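Local coordinates for cerato-platanin-like protein (Moniliophthora perniciosa, PDB 3SUL), which is a secreted fungal member of the cerato-platanin family whose precise function is not established, with a double-psi beta-barrel fold, at residues Pro43-Ala48 against Lys73-Val78; Gly61-Ile66 against Lys117-Leu122; Ile66-Thr71 against Ile108-Thr113. All blocks are in the same frame, centred on the assembly; numbering follows the deposited sequence.

Contact 1 (Pro43-Ala48 against Lys73-Val78)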
loop_
_atom_site.group_PDB
_atom_site.type_symbol
_atom_site.label_atom_id
_atom_site.label_comp_id
_atom_site.label_asym_id
_atom_site.label_seq_id
_atom_site.Cartn_x
_atom_site.Cartn_y
_atom_site.Cartn_z
ATOM N N PRO A 43 10.752 0.176 -3.210
ATOM C CA PRO A 43 10.959 -1.210 -3.613
ATOM C C PRO A 43 9.907 -2.151 -3.016
ATOM O O PRO A 43 10.189 -3.189 -2.427
ATOM C CB PRO A 43 12.389 -1.458 -3.175
ATOM C CG PRO A 43 12.517 -0.655 -1.895
ATOM C CD PRO A 43 11.779 0.617 -2.280
ATOM N N SER A 44 8.661 -1.701 -3.120
ATOM C CA SER A 44 7.571 -2.402 -2.554
ATOM C C SER A 44 6.347 -1.919 -3.263
ATOM O O SER A 44 6.303 -0.802 -3.772
ATOM C CB SER A 44 7.454 -2.044 -1.067
ATOM O OG SER A 44 6.433 -2.774 -0.466
ATOM N N TYR A 45 5.278 -2.692 -3.184
ATOM C CA TYR A 45 3.995 -2.174 -3.506
ATOM C C TYR A 45 3.731 -1.073 -2.504
ATOM O O TYR A 45 4.147 -1.129 -1.339
ATOM C CB TYR A 45 2.887 -3.222 -3.312
ATOM C CG TYR A 45 2.999 -4.430 -4.200
ATOM C CD1 TYR A 45 2.974 -4.290 -5.592
ATOM C CD2 TYR A 45 3.032 -5.713 -3.666
ATOM C CE1 TYR A 45 3.066 -5.408 -6.421
ATOM C CE2 TYR A 45 3.137 -6.863 -4.493
ATOM C CZ TYR A 45 3.124 -6.664 -5.889
ATOM O OH TYR A 45 3.166 -7.762 -6.691
ATOM N N VAL A 46 3.014 -0.086 -2.972
ATOM C CA VAL A 46 2.532 1.015 -2.136
ATOM C C VAL A 46 1.035 1.124 -2.247
ATOM O O VAL A 46 0.401 0.711 -3.226
ATOM C CB VAL A 46 3.141 2.373 -2.504
ATOM C CG1 VAL A 46 4.657 2.335 -2.340
ATOM C CG2 VAL A 46 2.739 2.742 -4.014
ATOM N N GLY A 47 0.483 1.700 -1.237
ATOM C CA GLY A 47 -0.953 1.645 -1.099
ATOM C C GLY A 47 -1.434 2.664 -0.127
ATOM O O GLY A 47 -0.704 3.242 0.727
ATOM N N ALA A 48 -2.753 2.895 -0.195
ATOM C CA ALA A 48 -3.362 3.618 0.851
ATOM C C ALA A 48 -3.850 2.626 1.917
ATOM O O ALA A 48 -4.244 1.470 1.627
ATOM C CB ALA A 48 -4.542 4.505 0.346
ATOM N N LYS A 73 -1.673 -16.171 -0.400
ATOM C CA LYS A 73 -0.475 -15.483 -0.806
ATOM C C LYS A 73 -0.292 -14.246 0.079
ATOM O O LYS A 73 -1.223 -13.743 0.624
ATOM C CB LYS A 73 -0.632 -15.072 -2.286
ATOM C CG LYS A 73 -0.361 -16.209 -3.183
ATOM C CD LYS A 73 -0.292 -15.745 -4.613
ATOM C CE LYS A 73 1.018 -15.105 -5.037
ATOM N NZ LYS A 73 0.863 -14.729 -6.535
ATOM N N THR A 74 0.945 -13.838 0.216
ATOM C CA THR A 74 1.249 -12.683 0.994
ATOM C C THR A 74 1.968 -11.649 0.181
ATOM O O THR A 74 2.888 -11.972 -0.611
ATOM C CB THR A 74 2.075 -13.123 2.216
ATOM O OG1 THR A 74 1.300 -14.033 2.986
ATOM C CG2 THR A 74 2.454 -11.892 3.058
ATOM N N ILE A 75 1.588 -10.383 0.398
ATOM C CA ILE A 75 2.375 -9.301 -0.149
ATOM C C ILE A 75 2.745 -8.323 0.955
ATOM O O ILE A 75 2.225 -8.430 2.084
ATOM C CB ILE A 75 1.631 -8.544 -1.230
ATOM C CG1 ILE A 75 0.348 -7.951 -0.698
ATOM C CG2 ILE A 75 1.238 -9.504 -2.390
ATOM C CD1 ILE A 75 -0.306 -6.850 -1.581
ATOM N N HIS A 76 3.730 -7.447 0.655
ATOM C CA HIS A 76 4.060 -6.332 1.515
ATOM C C HIS A 76 3.669 -5.025 0.859
ATOM O O HIS A 76 3.905 -4.790 -0.323
ATOM C CB HIS A 76 5.519 -6.365 1.854
ATOM C CG HIS A 76 5.876 -7.512 2.739
ATOM N ND1 HIS A 76 6.195 -8.767 2.251
ATOM C CD2 HIS A 76 5.968 -7.594 4.091
ATOM C CE1 HIS A 76 6.465 -9.566 3.276
ATOM N NE2 HIS A 76 6.320 -8.881 4.403
ATOM N N VAL A 77 2.992 -4.195 1.601
ATOM C CA VAL A 77 2.552 -2.900 1.099
ATOM C C VAL A 77 3.045 -1.808 2.019
ATOM O O VAL A 77 2.951 -1.902 3.247
ATOM C CB VAL A 77 0.990 -2.907 0.933
ATOM C CG1 VAL A 77 0.511 -1.513 0.526
ATOM C CG2 VAL A 77 0.634 -3.978 -0.129
ATOM N N VAL A 78 3.554 -0.730 1.419
ATOM C CA VAL A 78 3.964 0.443 2.190
ATOM C C VAL A 78 2.795 1.393 2.131
ATOM O O VAL A 78 2.294 1.736 1.033
ATOM C CB VAL A 78 5.144 1.132 1.586
ATOM C CG1 VAL A 78 5.505 2.411 2.408
ATOM C CG2 VAL A 78 6.281 0.177 1.653
HETATM O O HOH W 1 6.015 -5.411 -2.029
#

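Contact 2 (Gly61-Ile66 against Lys117-Leu122)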
loop_
_atom_site.group_PDB
_atom_site.type_symbol
_atom_site.label_atom_id
_atom_site.label_comp_id
_atom_site.label_asym_id
_atom_site.label_seq_id
_atom_site.Cartn_x
_atom_site.Cartn_y
_atom_site.Cartn_z
ATOM N N GLY A 61 4.595 5.511 5.355
ATOM C CA GLY A 61 5.795 4.723 5.225
ATOM C C GLY A 61 5.855 3.470 6.069
ATOM O O GLY A 61 6.924 2.866 6.190
ATOM N N THR A 62 4.755 3.095 6.665
ATOM C CA THR A 62 4.770 1.816 7.396
ATOM C C THR A 62 4.520 0.689 6.446
ATOM O O THR A 62 3.943 0.831 5.391
ATOM C CB THR A 62 3.700 1.801 8.505
ATOM O OG1 THR A 62 2.459 2.301 8.006
ATOM C CG2 THR A 62 4.220 2.639 9.569
ATOM N N CYS A 63 4.888 -0.466 6.905
ATOM C CA CYS A 63 4.898 -1.661 6.062
ATOM C C CYS A 63 3.868 -2.708 6.584
ATOM O O CYS A 63 3.872 -3.060 7.769
ATOM C CB CYS A 63 6.286 -2.164 6.092
ATOM S SG CYS A 63 6.557 -3.719 5.180
ATOM N N TYR A 64 3.056 -3.209 5.683
ATOM C CA TYR A 64 2.046 -4.179 6.077
ATOM C C TYR A 64 2.282 -5.462 5.340
ATOM O O TYR A 64 2.554 -5.469 4.113
ATOM C CB TYR A 64 0.636 -3.704 5.781
ATOM C CG TYR A 64 0.388 -2.494 6.615
ATOM C CD1 TYR A 64 -0.246 -2.570 7.894
ATOM C CD2 TYR A 64 0.846 -1.271 6.163
ATOM C CE1 TYR A 64 -0.426 -1.405 8.662
ATOM C CE2 TYR A 64 0.679 -0.139 6.912
ATOM C CZ TYR A 64 0.045 -0.189 8.147
ATOM O OH TYR A 64 -0.069 1.041 8.821
ATOM N N GLN A 65 2.256 -6.539 6.101
ATOM C CA GLN A 65 2.322 -7.813 5.447
ATOM C C GLN A 65 0.866 -8.196 5.330
ATOM O O GLN A 65 0.158 -8.281 6.347
ATOM C CB GLN A 65 3.170 -8.699 6.339
ATOM C CG GLN A 65 3.172 -10.089 5.935
ATOM C CD GLN A 65 3.497 -11.004 7.128
ATOM O OE1 GLN A 65 4.605 -11.003 7.611
ATOM N NE2 GLN A 65 2.498 -11.732 7.621
ATOM N N ILE A 66 0.397 -8.413 4.082
ATOM C CA ILE A 66 -1.036 -8.618 3.793
ATOM C C ILE A 66 -1.230 -9.957 3.138
ATOM O O ILE A 66 -0.578 -10.259 2.154
ATOM C CB ILE A 66 -1.565 -7.610 2.829
ATOM C CG1 ILE A 66 -1.239 -6.193 3.304
ATOM C CG2 ILE A 66 -3.071 -7.915 2.516
ATOM C CD1 ILE A 66 -1.846 -5.080 2.443
ATOM N N LYS A 117 9.674 -2.039 8.749
ATOM C CA LYS A 117 9.840 -1.350 7.467
ATOM C C LYS A 117 10.704 -2.175 6.511
ATOM O O LYS A 117 10.526 -2.074 5.295
ATOM C CB LYS A 117 10.610 -0.090 7.811
ATOM C CG LYS A 117 10.552 1.008 6.937
ATOM C CD LYS A 117 11.347 2.212 7.545
ATOM C CE LYS A 117 12.776 1.970 8.109
ATOM N NZ LYS A 117 13.666 3.064 7.601
ATOM N N SER A 118 11.697 -2.903 7.053
ATOM C CA SER A 118 12.711 -3.577 6.271
ATOM C C SER A 118 12.029 -4.656 5.480
ATOM O O SER A 118 12.525 -5.014 4.423
ATOM C CB SER A 118 13.840 -4.139 7.131
ATOM O OG SER A 118 13.253 -4.998 8.058
ATOM N N ALA A 119 10.887 -5.143 5.950
ATOM C CA ALA A 119 10.164 -6.184 5.204
ATOM C C ALA A 119 9.646 -5.653 3.873
ATOM O O ALA A 119 9.294 -6.443 2.958
ATOM C CB ALA A 119 9.034 -6.711 6.003
ATOM N N CYS A 120 9.488 -4.337 3.789
ATOM C CA CYS A 120 9.091 -3.731 2.534
ATOM C C CYS A 120 10.291 -3.158 1.843
ATOM O O CYS A 120 10.123 -2.322 1.005
ATOM C CB CYS A 120 8.073 -2.588 2.790
ATOM S SG CYS A 120 6.443 -3.111 3.234
ATOM N N ARG A 121 11.507 -3.578 2.214
ATOM C CA ARG A 121 12.739 -3.041 1.626
ATOM C C ARG A 121 12.999 -1.566 1.860
ATOM O O ARG A 121 13.734 -0.918 1.164
ATOM C CB ARG A 121 12.855 -3.419 0.124
ATOM C CG ARG A 121 13.098 -4.884 0.066
ATOM C CD ARG A 121 13.034 -5.386 -1.382
ATOM N NE ARG A 121 14.031 -4.689 -2.174
ATOM C CZ ARG A 121 14.187 -4.916 -3.462
ATOM N NH1 ARG A 121 13.464 -5.895 -4.063
ATOM N NH2 ARG A 121 15.124 -4.232 -4.129
ATOM N N LEU A 122 12.393 -1.044 2.930
ATOM C CA LEU A 122 12.660 0.336 3.326
ATOM C C LEU A 122 13.794 0.494 4.296
ATOM O O LEU A 122 14.263 1.656 4.523
ATOM C CB LEU A 122 11.411 0.931 3.994
ATOM C CG LEU A 122 10.124 0.940 3.199
ATOM C CD1 LEU A 122 8.976 1.609 3.941
ATOM C CD2 LEU A 122 10.413 1.696 1.881
ATOM O OXT LEU A 122 14.247 -0.527 4.853
#

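Contact 3 (Ile66-Thr71 against Ile108-Thr113)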
loop_
_atom_site.group_PDB
_atom_site.type_symbol
_atom_site.label_atom_id
_atom_site.label_comp_id
_atom_site.label_asym_id
_atom_site.label_seq_id
_atom_site.Cartn_x
_atom_site.Cartn_y
_atom_site.Cartn_z
ATOM N N ILE A 66 0.397 -8.413 4.082
ATOM C CA ILE A 66 -1.036 -8.618 3.793
ATOM C C ILE A 66 -1.230 -9.957 3.138
ATOM O O ILE A 66 -0.578 -10.259 2.154
ATOM C CB ILE A 66 -1.565 -7.610 2.829
ATOM C CG1 ILE A 66 -1.239 -6.193 3.304
ATOM C CG2 ILE A 66 -3.071 -7.915 2.516
ATOM C CD1 ILE A 66 -1.846 -5.080 2.443
ATOM N N THR A 67 -2.182 -10.729 3.648
ATOM C CA THR A 67 -2.452 -12.083 3.163
ATOM C C THR A 67 -3.921 -12.264 2.765
ATOM O O THR A 67 -4.783 -11.751 3.402
ATOM C CB THR A 67 -2.034 -13.146 4.229
ATOM O OG1 THR A 67 -0.675 -12.926 4.644
ATOM C CG2 THR A 67 -2.282 -14.574 3.708
ATOM N N TRP A 68 -4.147 -12.947 1.655
ATOM C CA TRP A 68 -5.472 -13.273 1.239
ATOM C C TRP A 68 -5.694 -14.736 1.424
ATOM O O TRP A 68 -4.969 -15.545 0.814
ATOM C CB TRP A 68 -5.636 -12.994 -0.243
ATOM C CG TRP A 68 -7.055 -13.091 -0.653
ATOM C CD1 TRP A 68 -8.096 -12.616 0.038
ATOM C CD2 TRP A 68 -7.583 -13.726 -1.817
ATOM N NE1 TRP A 68 -9.252 -12.871 -0.625
ATOM C CE2 TRP A 68 -8.969 -13.565 -1.769
ATOM C CE3 TRP A 68 -7.019 -14.423 -2.891
ATOM C CZ2 TRP A 68 -9.820 -14.061 -2.759
ATOM C CZ3 TRP A 68 -7.864 -14.921 -3.886
ATOM C CH2 TRP A 68 -9.248 -14.745 -3.799
ATOM N N SER A 69 -6.703 -15.038 2.229
ATOM C CA SER A 69 -7.121 -16.439 2.425
ATOM C C SER A 69 -7.501 -17.193 1.161
ATOM O O SER A 69 -7.421 -18.428 1.160
ATOM C CB SER A 69 -8.282 -16.522 3.400
ATOM O OG SER A 69 -7.863 -16.199 4.688
ATOM N N GLY A 70 -7.794 -16.460 0.095
ATOM C CA GLY A 70 -8.168 -17.050 -1.165
ATOM C C GLY A 70 -7.026 -17.802 -1.771
ATOM O O GLY A 70 -7.203 -18.937 -2.256
ATOM N N THR A 71 -5.817 -17.238 -1.731
ATOM C CA THR A 71 -4.717 -17.926 -2.389
ATOM C C THR A 71 -3.713 -18.333 -1.377
ATOM O O THR A 71 -2.827 -19.149 -1.622
ATOM C CB THR A 71 -4.027 -16.951 -3.336
ATOM O OG1 THR A 71 -3.693 -15.786 -2.580
ATOM C CG2 THR A 71 -4.990 -16.603 -4.529
ATOM N N ILE A 108 -11.595 -7.744 -2.175
ATOM C CA ILE A 108 -11.483 -8.964 -1.394
ATOM C C ILE A 108 -11.376 -8.565 0.077
ATOM O O ILE A 108 -11.170 -7.370 0.410
ATOM C CB ILE A 108 -10.269 -9.773 -1.815
ATOM C CG1 ILE A 108 -8.958 -8.969 -1.590
ATOM C CG2 ILE A 108 -10.439 -10.223 -3.280
ATOM C CD1 ILE A 108 -7.715 -9.744 -1.979
ATOM N N ASP A 109 -11.558 -9.532 0.968
ATOM C CA ASP A 109 -11.194 -9.312 2.377
ATOM C C ASP A 109 -9.858 -9.997 2.627
ATOM O O ASP A 109 -9.624 -11.147 2.184
ATOM C CB ASP A 109 -12.227 -9.900 3.341
ATOM C CG ASP A 109 -13.286 -8.870 3.754
ATOM O OD1 ASP A 109 -13.318 -8.462 4.956
ATOM O OD2 ASP A 109 -14.068 -8.457 2.870
ATOM N N VAL A 110 -8.979 -9.300 3.333
ATOM C CA VAL A 110 -7.611 -9.791 3.502
ATOM C C VAL A 110 -7.301 -9.605 4.953
ATOM O O VAL A 110 -8.061 -8.997 5.674
ATOM C CB VAL A 110 -6.523 -8.996 2.714
ATOM C CG1 VAL A 110 -6.726 -9.034 1.176
ATOM C CG2 VAL A 110 -6.306 -7.589 3.333
ATOM N N THR A 111 -6.185 -10.185 5.365
ATOM C CA THR A 111 -5.648 -10.110 6.685
ATOM C C THR A 111 -4.309 -9.382 6.591
ATOM O O THR A 111 -3.546 -9.661 5.701
ATOM C CB THR A 111 -5.608 -11.551 7.294
ATOM O OG1 THR A 111 -4.991 -11.540 8.571
ATOM C CG2 THR A 111 -4.901 -12.533 6.384
ATOM N N ALA A 112 -4.018 -8.447 7.490
ATOM C CA ALA A 112 -2.809 -7.625 7.437
ATOM C C ALA A 112 -2.196 -7.385 8.790
ATOM O O ALA A 112 -2.932 -7.276 9.778
ATOM C CB ALA A 112 -3.076 -6.279 6.784
ATOM N N THR A 113 -0.864 -7.261 8.817
ATOM C CA THR A 113 -0.020 -7.121 9.980
ATOM C C THR A 113 1.055 -6.111 9.739
ATOM O O THR A 113 1.793 -6.185 8.775
ATOM C CB THR A 113 0.636 -8.493 10.372
ATOM O OG1 THR A 113 -0.427 -9.329 10.785
ATOM C CG2 THR A 113 1.727 -8.361 11.492
HETATM O O HOH W 2 -12.330 -12.527 -0.438
HETATM O O HOH W 3 -8.152 -13.349 4.036
#

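Contact 1 (Pro43-Ala48 against Lys73-Val78)
The carbonyl oxygen of Y45 is the polar anchor between Y45-A48 and the neighbouring strand: it accepts the backbone N of V78 at 2.8 Å and also the hydroxyl OG of S44, two donors on one oxygen. Two residues on, the backbone N of G47 gives a more bent bond, 139° at the hydrogen, to the O of V78. Packing is close here. CG1 of V77, swung anti to its own backbone N (chi1 175°), lies 3.7 Å from the N of G47, where a side chain at position 47 would collide with it. On the face shared by V46 and V78, CG1 of V46 meets CB of V78 at 4.1 Å, while CG2 of V78 lies against CB and OG of S44. The two strands run parallel but splay by 59°, a strongly twisted pair within the six-stranded mixed sheet of the double-psi beta-barrel. Toward H76, by contrast, the backbones are joined through solvent: water 1 takes the N-H of Y45 and donates to the O of H76 at 2.8 Å. The Y45 ring reaches back along the neighbouring strand, its CE2 3.9 Å from CG2 of I75, with the O of H76 near the ring plane at an edge. Its phenol OH bonds to D96 of helix 91-98, whose carboxylate also forms a salt bridge with K73.

Contact 2 (Gly61-Ile66 against Lys117-Leu122)
C63 and K117 bring their CA atoms within 5.1 Å where strand 63-68, at C63, faces the short 3-10 turn 117-119, and no backbone hydrogen bond joins the two segments. The link is instead covalent: the C63-C120 disulfide, one of two in this cerato-platanin domain, ties the C-terminal tail to a strand of the double-psi beta-barrel. The two sulfurs leave their backbones differently. SG of C63 stands anti to its backbone N (chi1 177°), whereas SG of C120 lies beside its own N, and the torsion about the S-S bond is 87°, close to the relaxed right angle of a disulfide. Around the bridge, the turn meets C63 at two points: the CB methyl of A119 rests 4.0 Å from SG of C63, and the backbone of K117 lies against the same cysteine, its CA 3.9 Å from CB of C63. The tail itself is folded by the carbonyl O of K117, which accepts the N-H of C120 at 2.9 Å and that of L122 from the opposite face of its plane. With this acceptor used twice, the last residues curl round and the L122 side chain faces the loop at G61, while Y36 and V42 also touch that leucine. The K117 side chain bends at its third and fourth torsions, and its NZ makes a weak bond to the O of L122. On the strand side, CD1 of L122 approaches the O of G61 to 3.3 Å.

Contact 3 (Ile66-Thr71 against Ile108-Thr113)
With CG anti to the backbone N (chi1 -170°) and the ring turned by a chi2 of 42°, W68 carries its indole across to I108, whose own chi1 of 61° places CG1 between backbone N and carbonyl carbon and lets CD1 reach the ring. The two segments pair as antiparallel strands of the double-psi beta-barrel, joined at the hydrogen-bonded pair T67-T111 by two nearly straight backbone bonds. CD1 of I108 lies over one indole face, 3.6 Å from the centroid of the five-membered ring, a CH-pi contact; the opposite face takes CA of G70 from the turn that follows W68. At the ring edge the O of D109 lies in plane, 3.0 Å from CD1 of W68, and NE1 donates instead to water 2, also in plane. With the indole cut back to an alanine, the side chain of I108 and the turn at G70 would probably face a gap, and water 2 would be likely to lose its place. Further along, I66 and A112 lie on one face, with V110 packing beside I66 and L97 of helix 91-98 against I66 and V110. CG1 of I66 touches CB of A112 at 3.9 Å, whereas T67 and T111 meet on the other side of the sheet through CB and CG2. OG1 of T67 is hydrogen-bonded to OG1 of T74 on strand 73-80. The CG2 methyls of I66 and V110 stand 3.4 Å apart, closer than usual for two carbons.

Contacts 1 and 3 join neighbouring strands of one sheet, in the order 45-49, 73-80, 63-68, 107-115, and contact 2 joins the C-terminal tail to strand 63-68. Contacts 1 and 2 have centres about 7 Å apart, contacts 1 and 3 about 12 Å, and contacts 2 and 3 about 16 Å. Strand 63-68 connects the last two, which share I66, and its backbone is also bonded to strand 73-80 of contact 1. Along the chain, contact 3 nests inside the loop closed by contact 2, whereas the segments of contact 1 alternate with those of each. Crossed connections of this kind accord with the double-psi topology, and the disulfide secures the chain's end to the sheet.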